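Local coordinates for protein endoglucanase (Humicola insolens, PDB 1DYS) that hydrolyses internal beta-1,4-glucosidic linkages of cellulose as a family 6 glycoside hydrolase, contributing to the recycling of plant biomass, at residues A[181-186]-A[277-282]; A[191-196]-A[238-243]; A[50-55]-A[218-223]. All blocks are in the same frame, centred on the assembly; numbering follows the deposited sequence.

Interaction 1 (A[181-186]-A[277-282]); sequences VANGGW and SEWGQW
The indole of Trp279 lies flat over the backbone of Gly185, whose CA sits above the middle of the six-membered ring in a CH-pi contact. Lacking a side chain, Gly185 lets the aromatic face come down directly onto the main chain at the start of the helix. The peptide leading into it takes part as well: the ring atom Trp279 CZ2 is 3.8 Å from Gly184 C and 3.4 Å from Gly185 N. Trp279 holds CG anti to its own nitrogen (chi1 -153°), which carries the indole out of the loop toward the helix.

One step outward is Asn183, the N-cap of this helix. Its OD1 accepts from Gly185 N at 2.9 Å, with the donor standing above the carbonyl plane, while Trp186 N bonds back to Asn183 O. The same OD1 is 4.1 Å from Trp279 NE1, but Asn224 outside both segments serves both groups, donating to the amide oxygen and accepting from the indole nitrogen. A water lies within hydrogen-bonding distance of both Asn183 OD1 (3.1 Å) and Trp279 O (2.7 Å).

The loop carrying the indole is itself shaped by a type I turn from Glu278 to Gln281. There Gln281 OE1 gathers two backbone donors, Ser277 N at 2.7 Å and Glu278 N, so the side chain ties down the entry to the turn. Asn183, Trp186 and Trp282 probably all bind substrate, consistent with a place for this contact beside the cellulose-binding cleft. Around it, Trp189 and Tyr234 meet the Trp279 ring, and the short helix 184-187 follows strand 175-180 after a short loop, facing the loop that joins strands 270-271 and 288-289.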
loop_
_atom_site.group_PDB
_atom_site.type_symbol
_atom_site.label_atom_id
_atom_site.label_comp_id
_atom_site.label_asym_id
_atom_site.label_seq_id
_atom_site.Cartn_x
_atom_site.Cartn_y
_atom_site.Cartn_z
ATOM N N VAL A 181 13.068 -1.046 -18.689
ATOM C CA VAL A 181 12.459 -0.458 -19.865
ATOM C C VAL A 181 11.109 -1.113 -20.163
ATOM O O VAL A 181 10.662 -1.267 -21.305
ATOM C CB VAL A 181 13.390 -0.457 -21.099
ATOM C CG1 VAL A 181 14.665 0.301 -20.799
ATOM C CG2 VAL A 181 13.832 -1.891 -21.414
ATOM N N ALA A 182 10.265 -1.269 -19.130
ATOM C CA ALA A 182 8.866 -1.683 -19.266
ATOM C C ALA A 182 8.714 -3.007 -19.986
ATOM O O ALA A 182 9.266 -4.005 -19.551
ATOM C CB ALA A 182 8.104 -0.545 -19.954
ATOM N N ASN A 183 7.942 -3.073 -21.083
ATOM C CA ASN A 183 7.804 -4.356 -21.791
ATOM C C ASN A 183 7.610 -3.994 -23.258
ATOM O O ASN A 183 7.319 -2.834 -23.589
ATOM C CB ASN A 183 6.689 -5.225 -21.240
ATOM C CG ASN A 183 5.335 -4.667 -21.558
ATOM O OD1 ASN A 183 4.711 -5.074 -22.542
ATOM N ND2 ASN A 183 4.845 -3.734 -20.752
ATOM N N GLY A 184 7.673 -5.032 -24.107
ATOM C CA GLY A 184 7.564 -4.740 -25.551
ATOM C C GLY A 184 6.263 -4.113 -26.003
ATOM O O GLY A 184 6.235 -3.350 -26.973
ATOM N N GLY A 185 5.159 -4.332 -25.298
ATOM C CA GLY A 185 3.871 -3.758 -25.598
ATOM C C GLY A 185 3.778 -2.258 -25.385
ATOM O O GLY A 185 2.901 -1.563 -25.911
ATOM N N TRP A 186 4.609 -1.771 -24.480
ATOM C CA TRP A 186 4.620 -0.355 -24.152
ATOM C C TRP A 186 5.599 0.398 -25.049
ATOM O O TRP A 186 5.234 1.372 -25.692
ATOM C CB TRP A 186 5.086 -0.209 -22.683
ATOM C CG TRP A 186 4.839 1.133 -22.055
ATOM C CD1 TRP A 186 4.805 2.374 -22.628
ATOM C CD2 TRP A 186 4.610 1.370 -20.641
ATOM N NE1 TRP A 186 4.540 3.357 -21.691
ATOM C CE2 TRP A 186 4.415 2.741 -20.461
ATOM C CE3 TRP A 186 4.517 0.529 -19.519
ATOM C CZ2 TRP A 186 4.159 3.328 -19.220
ATOM C CZ3 TRP A 186 4.259 1.125 -18.293
ATOM C CH2 TRP A 186 4.101 2.498 -18.136
ATOM N N SER A 277 -7.155 -9.507 -24.224
ATOM C CA SER A 277 -7.663 -9.061 -25.512
ATOM C C SER A 277 -6.986 -7.776 -25.934
ATOM O O SER A 277 -7.018 -7.327 -27.086
ATOM C CB SER A 277 -9.193 -8.873 -25.419
ATOM O OG SER A 277 -9.501 -8.097 -24.272
ATOM N N GLU A 278 -6.316 -7.126 -24.973
ATOM C CA GLU A 278 -5.592 -5.886 -25.192
ATOM C C GLU A 278 -4.206 -6.054 -24.569
ATOM O O GLU A 278 -4.117 -6.583 -23.453
ATOM C CB GLU A 278 -6.314 -4.703 -24.564
ATOM C CG GLU A 278 -7.808 -4.593 -24.788
ATOM C CD GLU A 278 -8.226 -3.429 -25.659
ATOM O OE1 GLU A 278 -7.630 -2.341 -25.513
ATOM O OE2 GLU A 278 -9.153 -3.590 -26.489
ATOM N N TRP A 279 -3.153 -5.582 -25.235
ATOM C CA TRP A 279 -1.809 -5.797 -24.700
ATOM C C TRP A 279 -1.554 -5.061 -23.395
ATOM O O TRP A 279 -0.779 -5.509 -22.558
ATOM C CB TRP A 279 -0.774 -5.338 -25.719
ATOM C CG TRP A 279 0.565 -6.015 -25.644
ATOM C CD1 TRP A 279 1.090 -6.807 -24.664
ATOM C CD2 TRP A 279 1.538 -5.955 -26.692
ATOM N NE1 TRP A 279 2.337 -7.237 -25.040
ATOM C CE2 TRP A 279 2.635 -6.731 -26.276
ATOM C CE3 TRP A 279 1.584 -5.314 -27.940
ATOM C CZ2 TRP A 279 3.778 -6.846 -27.071
ATOM C CZ3 TRP A 279 2.706 -5.427 -28.728
ATOM C CH2 TRP A 279 3.790 -6.200 -28.283
ATOM N N GLY A 280 -2.270 -3.973 -23.156
ATOM C CA GLY A 280 -2.053 -3.173 -21.948
ATOM C C GLY A 280 -2.702 -3.756 -20.710
ATOM O O GLY A 280 -2.485 -3.189 -19.630
ATOM N N GLN A 281 -3.456 -4.836 -20.793
ATOM C CA GLN A 281 -4.022 -5.484 -19.601
ATOM C C GLN A 281 -2.889 -5.970 -18.702
ATOM O O GLN A 281 -1.901 -6.530 -19.184
ATOM C CB GLN A 281 -4.961 -6.633 -19.951
ATOM C CG GLN A 281 -6.318 -6.201 -20.509
ATOM C CD GLN A 281 -7.041 -7.447 -21.005
ATOM O OE1 GLN A 281 -6.835 -7.864 -22.144
ATOM N NE2 GLN A 281 -7.850 -8.063 -20.154
ATOM N N TRP A 282 -2.971 -5.682 -17.396
ATOM C CA TRP A 282 -1.872 -6.009 -16.487
ATOM C C TRP A 282 -2.222 -6.634 -15.149
ATOM O O TRP A 282 -1.284 -7.070 -14.452
ATOM C CB TRP A 282 -1.133 -4.678 -16.139
ATOM C CG TRP A 282 -2.106 -3.695 -15.550
ATOM C CD1 TRP A 282 -2.932 -2.836 -16.237
ATOM C CD2 TRP A 282 -2.402 -3.492 -14.158
ATOM N NE1 TRP A 282 -3.729 -2.143 -15.358
ATOM C CE2 TRP A 282 -3.408 -2.520 -14.074
ATOM C CE3 TRP A 282 -1.876 -4.022 -12.977
ATOM C CZ2 TRP A 282 -3.934 -2.072 -12.858
ATOM C CZ3 TRP A 282 -2.409 -3.597 -11.775
ATOM C CH2 TRP A 282 -3.424 -2.626 -11.709
HETATM O O HOH W 1 1.703 -4.329 -22.531
#

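Interaction 2 (A[191-196]-A[238-243]); sequences DKLEPT and SPSPDE
Leu193 reaches from helix 190-207 with its two methyl branches divided between neighbouring residues of the facing loop. CD1 lies 4.5 Å from Pro239 CG, a loose apolar touch at the margin of the contact, and CD2 is 4.2 Å from Ser240 OG. With CG anti to the carbonyl carbon (chi1 -56°), the fork of the leucine is directed at the loop. It also packs on Asn249 and Ile250, so the same side chain bears on helix 243-255.

The hydroxyl beside CD2 has its polar partners beyond the two segments: Ser240 OG is hydrogen-bonded to Gly188 O and to Asn249 ND2. This buried oxygen is therefore satisfied by a neighbouring loop and by helix 243-255, leaving the leucine methyl to make a van der Waals contact with it.

The loop is an ST turn at this point, Ser238 OG accepting from Ser240 N at 2.8 Å and spanning Pro239, with the CB of Ser240 facing the helix. Farther along, Asp242 is the N-cap of helix 243-255. The contact thus joins two helices of the alpha/beta barrel through the loop leading into the second.

On the helix side, Thr196 N and Thr196 OG1 approach Lys192 O from opposite faces of its carbonyl plane, at 3.0 and 2.8 Å. This double grip spans the kink at Pro195, which lacks an N-H for the helical ladder. The side chain of Lys192 also forms a salt bridge with its neighbour, Lys192 NZ meeting Asp191 OD1 at 3.1 Å from above the carboxylate plane.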
loop_
_atom_site.group_PDB
_atom_site.type_symbol
_atom_site.label_atom_id
_atom_site.label_comp_id
_atom_site.label_asym_id
_atom_site.label_seq_id
_atom_site.Cartn_x
_atom_site.Cartn_y
_atom_site.Cartn_z
ATOM N N ASP A 191 7.653 3.496 -33.364
ATOM C CA ASP A 191 7.769 4.884 -32.943
ATOM C C ASP A 191 8.154 5.063 -31.478
ATOM O O ASP A 191 8.222 6.226 -31.077
ATOM C CB ASP A 191 6.463 5.627 -33.221
ATOM C CG ASP A 191 5.344 5.370 -32.233
ATOM O OD1 ASP A 191 5.321 4.338 -31.522
ATOM O OD2 ASP A 191 4.435 6.237 -32.158
ATOM N N LYS A 192 8.370 3.994 -30.709
ATOM C CA LYS A 192 8.767 4.098 -29.333
ATOM C C LYS A 192 10.186 3.663 -29.013
ATOM O O LYS A 192 10.675 4.081 -27.963
ATOM C CB LYS A 192 7.901 3.213 -28.409
ATOM C CG LYS A 192 6.452 3.654 -28.337
ATOM C CD LYS A 192 6.358 4.953 -27.551
ATOM C CE LYS A 192 5.590 5.989 -28.353
ATOM N NZ LYS A 192 4.281 5.438 -28.798
ATOM N N LEU A 193 10.854 2.909 -29.871
ATOM C CA LEU A 193 12.214 2.456 -29.586
ATOM C C LEU A 193 13.245 3.555 -29.436
ATOM O O LEU A 193 14.154 3.489 -28.584
ATOM C CB LEU A 193 12.674 1.487 -30.686
ATOM C CG LEU A 193 11.826 0.260 -30.981
ATOM C CD1 LEU A 193 12.142 -0.246 -32.390
ATOM C CD2 LEU A 193 12.052 -0.839 -29.958
ATOM N N GLU A 194 13.161 4.575 -30.308
ATOM C CA GLU A 194 14.147 5.668 -30.190
ATOM C C GLU A 194 13.877 6.588 -29.023
ATOM O O GLU A 194 14.761 6.880 -28.221
ATOM C CB GLU A 194 14.371 6.433 -31.489
ATOM C CG GLU A 194 15.117 5.568 -32.505
ATOM C CD GLU A 194 16.549 5.251 -32.116
ATOM O OE1 GLU A 194 17.102 5.861 -31.166
ATOM O OE2 GLU A 194 17.117 4.364 -32.798
ATOM N N PRO A 195 12.641 6.978 -28.786
ATOM C CA PRO A 195 12.276 7.788 -27.633
ATOM C C PRO A 195 12.721 7.058 -26.370
ATOM O O PRO A 195 13.191 7.724 -25.451
ATOM C CB PRO A 195 10.747 7.973 -27.668
ATOM C CG PRO A 195 10.506 7.822 -29.152
ATOM C CD PRO A 195 11.499 6.786 -29.679
ATOM N N THR A 196 12.670 5.722 -26.347
ATOM C CA THR A 196 13.176 4.975 -25.189
ATOM C C THR A 196 14.679 5.073 -25.049
ATOM O O THR A 196 15.252 5.323 -23.980
ATOM C CB THR A 196 12.768 3.486 -25.297
ATOM O OG1 THR A 196 11.334 3.496 -25.353
ATOM C CG2 THR A 196 13.225 2.701 -24.088
ATOM N N SER A 238 3.696 -4.721 -34.527
ATOM C CA SER A 238 4.814 -4.378 -33.645
ATOM C C SER A 238 6.032 -5.163 -34.066
ATOM O O SER A 238 5.938 -6.370 -34.271
ATOM C CB SER A 238 4.526 -4.743 -32.186
ATOM O OG SER A 238 5.761 -4.794 -31.473
ATOM N N PRO A 239 7.183 -4.500 -34.097
ATOM C CA PRO A 239 8.459 -5.146 -34.372
ATOM C C PRO A 239 9.005 -5.917 -33.176
ATOM O O PRO A 239 9.939 -6.722 -33.210
ATOM C CB PRO A 239 9.450 -3.993 -34.659
ATOM C CG PRO A 239 8.846 -2.895 -33.832
ATOM C CD PRO A 239 7.336 -3.085 -33.812
ATOM N N SER A 240 8.339 -5.819 -32.017
ATOM C CA SER A 240 8.705 -6.449 -30.780
ATOM C C SER A 240 7.607 -7.295 -30.166
ATOM O O SER A 240 7.166 -7.029 -29.049
ATOM C CB SER A 240 8.947 -5.281 -29.779
ATOM O OG SER A 240 10.063 -4.528 -30.211
ATOM N N PRO A 241 7.135 -8.307 -30.860
ATOM C CA PRO A 241 6.051 -9.172 -30.454
ATOM C C PRO A 241 6.349 -10.229 -29.424
ATOM O O PRO A 241 5.417 -10.892 -28.963
ATOM C CB PRO A 241 5.484 -9.786 -31.763
ATOM C CG PRO A 241 6.815 -9.962 -32.469
ATOM C CD PRO A 241 7.623 -8.717 -32.192
ATOM N N ASP A 242 7.604 -10.354 -29.017
ATOM C CA ASP A 242 7.980 -11.175 -27.873
ATOM C C ASP A 242 9.163 -10.448 -27.241
ATOM O O ASP A 242 9.639 -9.452 -27.839
ATOM C CB ASP A 242 8.184 -12.637 -28.178
ATOM C CG ASP A 242 9.245 -12.929 -29.199
ATOM O OD1 ASP A 242 10.056 -12.021 -29.462
ATOM O OD2 ASP A 242 9.257 -14.059 -29.737
ATOM N N GLU A 243 9.501 -10.825 -26.012
ATOM C CA GLU A 243 10.544 -10.114 -25.281
ATOM C C GLU A 243 11.923 -10.324 -25.857
ATOM O O GLU A 243 12.773 -9.436 -25.763
ATOM C CB GLU A 243 10.407 -10.438 -23.795
ATOM C CG GLU A 243 9.055 -9.914 -23.279
ATOM C CD GLU A 243 9.048 -8.388 -23.212
ATOM O OE1 GLU A 243 9.909 -7.882 -22.464
ATOM O OE2 GLU A 243 8.278 -7.730 -23.916
#

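Interaction 3 (A[50-55]-A[218-223]); sequences FYWISN and SNVSNY
Trp52, Val220 and Ser221 carry this contact, Trp52 contributing about half of the buried surface. The outer end of its six-membered ring meets both partners: Trp52 CZ2 lies 3.6 Å from Val220 CG1, and Trp52 CH2 is 3.7 Å from Ser221 OG. Each approaches the ring obliquely. Val220 holds CG1 anti to its nitrogen (chi1 175°), bringing that methyl to the tryptophan, and the side chains of Trp52 and Val220 run antiparallel, side by side.

Both partners occupy the middle of a type II turn from Asn219 to Asn222, closed by Asn222 N bonding to Asn219 O at 2.9 Å. The turn presents consecutive side chains to the same ring. On the five-membered ring, NE1 is hydrogen-bonded to Val309 O, helping to set the rotation of the indole, while Pro311 and Val84 also touch Trp52.

Trp52, Ser54 and Asn222 are likely substrate-binding residues, and Lys310, another, has its side chain about 4 Å from that of Ser221. Bridging strand 51-53 and the loop after strand 215-218, the contact probably belongs to the active-site cleft at the C-terminal ends of the strands in the distorted alpha/beta barrel of family 6 glycoside hydrolases.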
loop_
_atom_site.group_PDB
_atom_site.type_symbol
_atom_site.label_atom_id
_atom_site.label_comp_id
_atom_site.label_asym_id
_atom_site.label_seq_id
_atom_site.Cartn_x
_atom_site.Cartn_y
_atom_site.Cartn_z
ATOM N N PHE A 50 13.699 -12.200 -7.593
ATOM C CA PHE A 50 14.211 -10.997 -6.946
ATOM C C PHE A 50 13.439 -10.626 -5.682
ATOM O O PHE A 50 12.285 -11.006 -5.459
ATOM C CB PHE A 50 13.968 -9.827 -7.935
ATOM C CG PHE A 50 15.018 -9.712 -8.991
ATOM C CD1 PHE A 50 15.366 -10.785 -9.783
ATOM C CD2 PHE A 50 15.683 -8.508 -9.175
ATOM C CE1 PHE A 50 16.345 -10.663 -10.737
ATOM C CE2 PHE A 50 16.696 -8.376 -10.119
ATOM C CZ PHE A 50 17.031 -9.467 -10.930
ATOM N N TYR A 51 14.148 -9.867 -4.840
ATOM C CA TYR A 51 13.575 -9.248 -3.629
ATOM C C TYR A 51 13.179 -7.811 -3.948
ATOM O O TYR A 51 14.022 -7.027 -4.439
ATOM C CB TYR A 51 14.690 -9.209 -2.569
ATOM C CG TYR A 51 15.085 -10.535 -1.941
ATOM C CD1 TYR A 51 15.906 -11.391 -2.675
ATOM C CD2 TYR A 51 14.721 -10.916 -0.671
ATOM C CE1 TYR A 51 16.332 -12.603 -2.180
ATOM C CE2 TYR A 51 15.146 -12.134 -0.147
ATOM C CZ TYR A 51 15.937 -12.971 -0.912
ATOM O OH TYR A 51 16.333 -14.177 -0.375
ATOM N N TRP A 52 11.936 -7.427 -3.670
ATOM C CA TRP A 52 11.459 -6.098 -3.928
ATOM C C TRP A 52 11.635 -5.162 -2.731
ATOM O O TRP A 52 11.081 -5.385 -1.663
ATOM C CB TRP A 52 9.980 -6.117 -4.309
ATOM C CG TRP A 52 9.749 -6.695 -5.685
ATOM C CD1 TRP A 52 9.980 -7.976 -6.103
ATOM C CD2 TRP A 52 9.272 -5.972 -6.841
ATOM N NE1 TRP A 52 9.617 -8.133 -7.414
ATOM C CE2 TRP A 52 9.191 -6.901 -7.882
ATOM C CE3 TRP A 52 8.893 -4.641 -7.056
ATOM C CZ2 TRP A 52 8.730 -6.532 -9.160
ATOM C CZ3 TRP A 52 8.445 -4.279 -8.320
ATOM C CH2 TRP A 52 8.357 -5.235 -9.356
ATOM N N ILE A 53 12.431 -4.121 -3.021
ATOM C CA ILE A 53 12.734 -3.149 -1.939
ATOM C C ILE A 53 11.873 -1.923 -2.199
ATOM O O ILE A 53 12.355 -0.878 -2.702
ATOM C CB ILE A 53 14.225 -2.811 -1.897
ATOM C CG1 ILE A 53 15.161 -4.019 -1.882
ATOM C CG2 ILE A 53 14.469 -2.014 -0.582
ATOM C CD1 ILE A 53 14.830 -5.178 -0.986
ATOM N N SER A 54 10.575 -2.124 -2.024
ATOM C CA SER A 54 9.544 -1.197 -2.502
ATOM C C SER A 54 9.286 0.002 -1.618
ATOM O O SER A 54 8.386 0.786 -1.914
ATOM C CB SER A 54 8.250 -1.972 -2.778
ATOM O OG SER A 54 8.512 -3.087 -3.656
ATOM N N ASN A 55 9.986 0.126 -0.514
ATOM C CA ASN A 55 9.859 1.276 0.380
ATOM C C ASN A 55 10.979 1.213 1.419
ATOM O O ASN A 55 11.789 0.277 1.451
ATOM C CB ASN A 55 8.491 1.371 1.036
ATOM C CG ASN A 55 8.160 0.073 1.725
ATOM O OD1 ASN A 55 8.837 -0.387 2.639
ATOM N ND2 ASN A 55 7.112 -0.572 1.199
ATOM N N SER A 218 13.147 -6.113 -18.607
ATOM C CA SER A 218 11.846 -5.969 -19.275
ATOM C C SER A 218 10.921 -7.097 -18.849
ATOM O O SER A 218 11.351 -8.124 -18.317
ATOM C CB SER A 218 12.024 -5.929 -20.787
ATOM O OG SER A 218 12.352 -7.231 -21.256
ATOM N N ASN A 219 9.626 -6.842 -19.077
ATOM C CA ASN A 219 8.553 -7.766 -18.749
ATOM C C ASN A 219 8.360 -7.913 -17.242
ATOM O O ASN A 219 7.661 -8.889 -16.847
ATOM C CB ASN A 219 8.767 -9.160 -19.376
ATOM C CG ASN A 219 7.470 -9.882 -19.740
ATOM O OD1 ASN A 219 6.605 -9.197 -20.286
ATOM N ND2 ASN A 219 7.430 -11.181 -19.447
ATOM N N VAL A 220 8.970 -7.056 -16.421
ATOM C CA VAL A 220 8.814 -7.209 -14.970
ATOM C C VAL A 220 7.352 -6.962 -14.626
ATOM O O VAL A 220 6.700 -5.995 -14.980
ATOM C CB VAL A 220 9.724 -6.245 -14.188
ATOM C CG1 VAL A 220 9.389 -6.397 -12.697
ATOM C CG2 VAL A 220 11.175 -6.552 -14.532
ATOM N N SER A 221 6.754 -7.938 -13.948
ATOM C CA SER A 221 5.363 -8.000 -13.588
ATOM C C SER A 221 4.435 -8.182 -14.775
ATOM O O SER A 221 3.240 -8.120 -14.511
ATOM C CB SER A 221 4.868 -6.781 -12.796
ATOM O OG SER A 221 5.843 -6.478 -11.780
ATOM N N ASN A 222 4.970 -8.421 -15.960
ATOM C CA ASN A 222 4.122 -8.577 -17.134
ATOM C C ASN A 222 4.100 -10.078 -17.451
ATOM O O ASN A 222 4.420 -10.910 -16.628
ATOM C CB ASN A 222 4.472 -7.681 -18.318
ATOM C CG ASN A 222 3.235 -7.201 -19.024
ATOM O OD1 ASN A 222 2.617 -7.972 -19.756
ATOM N ND2 ASN A 222 2.827 -5.940 -18.819
ATOM N N TYR A 223 3.480 -10.359 -18.591
ATOM C CA TYR A 223 3.148 -11.723 -18.972
ATOM C C TYR A 223 3.562 -12.071 -20.398
ATOM O O TYR A 223 3.130 -13.138 -20.888
ATOM C CB TYR A 223 1.616 -11.822 -18.877
ATOM C CG TYR A 223 0.978 -11.354 -17.588
ATOM C CD1 TYR A 223 0.622 -10.010 -17.397
ATOM C CD2 TYR A 223 0.764 -12.255 -16.547
ATOM C CE1 TYR A 223 0.064 -9.608 -16.195
ATOM C CE2 TYR A 223 0.186 -11.850 -15.349
ATOM C CZ TYR A 223 -0.145 -10.522 -15.199
ATOM O OH TYR A 223 -0.767 -10.102 -14.040
#

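Overall arrangement
Glu243 of interaction 2 ties it to both others: its OE2 is 2.8 Å from Gly184 N of interaction 1, a probable hydrogen bond at the start of the short helix, while its OE1 reaches Ser218 OG of interaction 3, also at 2.8 Å. The centres of interactions 1 and 2 are 11 Å apart, those of 2 and 3 are 20 Å apart. Interactions 1 and 3, 15 Å apart, are probably linked by Ala182 O to Asn219 N and by Trp282 O to Tyr223 OH. Both probably line the substrate cleft, where the side chain of Asn183 lies about 6 Å from that of Asp139, a likely active-site residue, and about 8 Å from that of Ser240 in interaction 2.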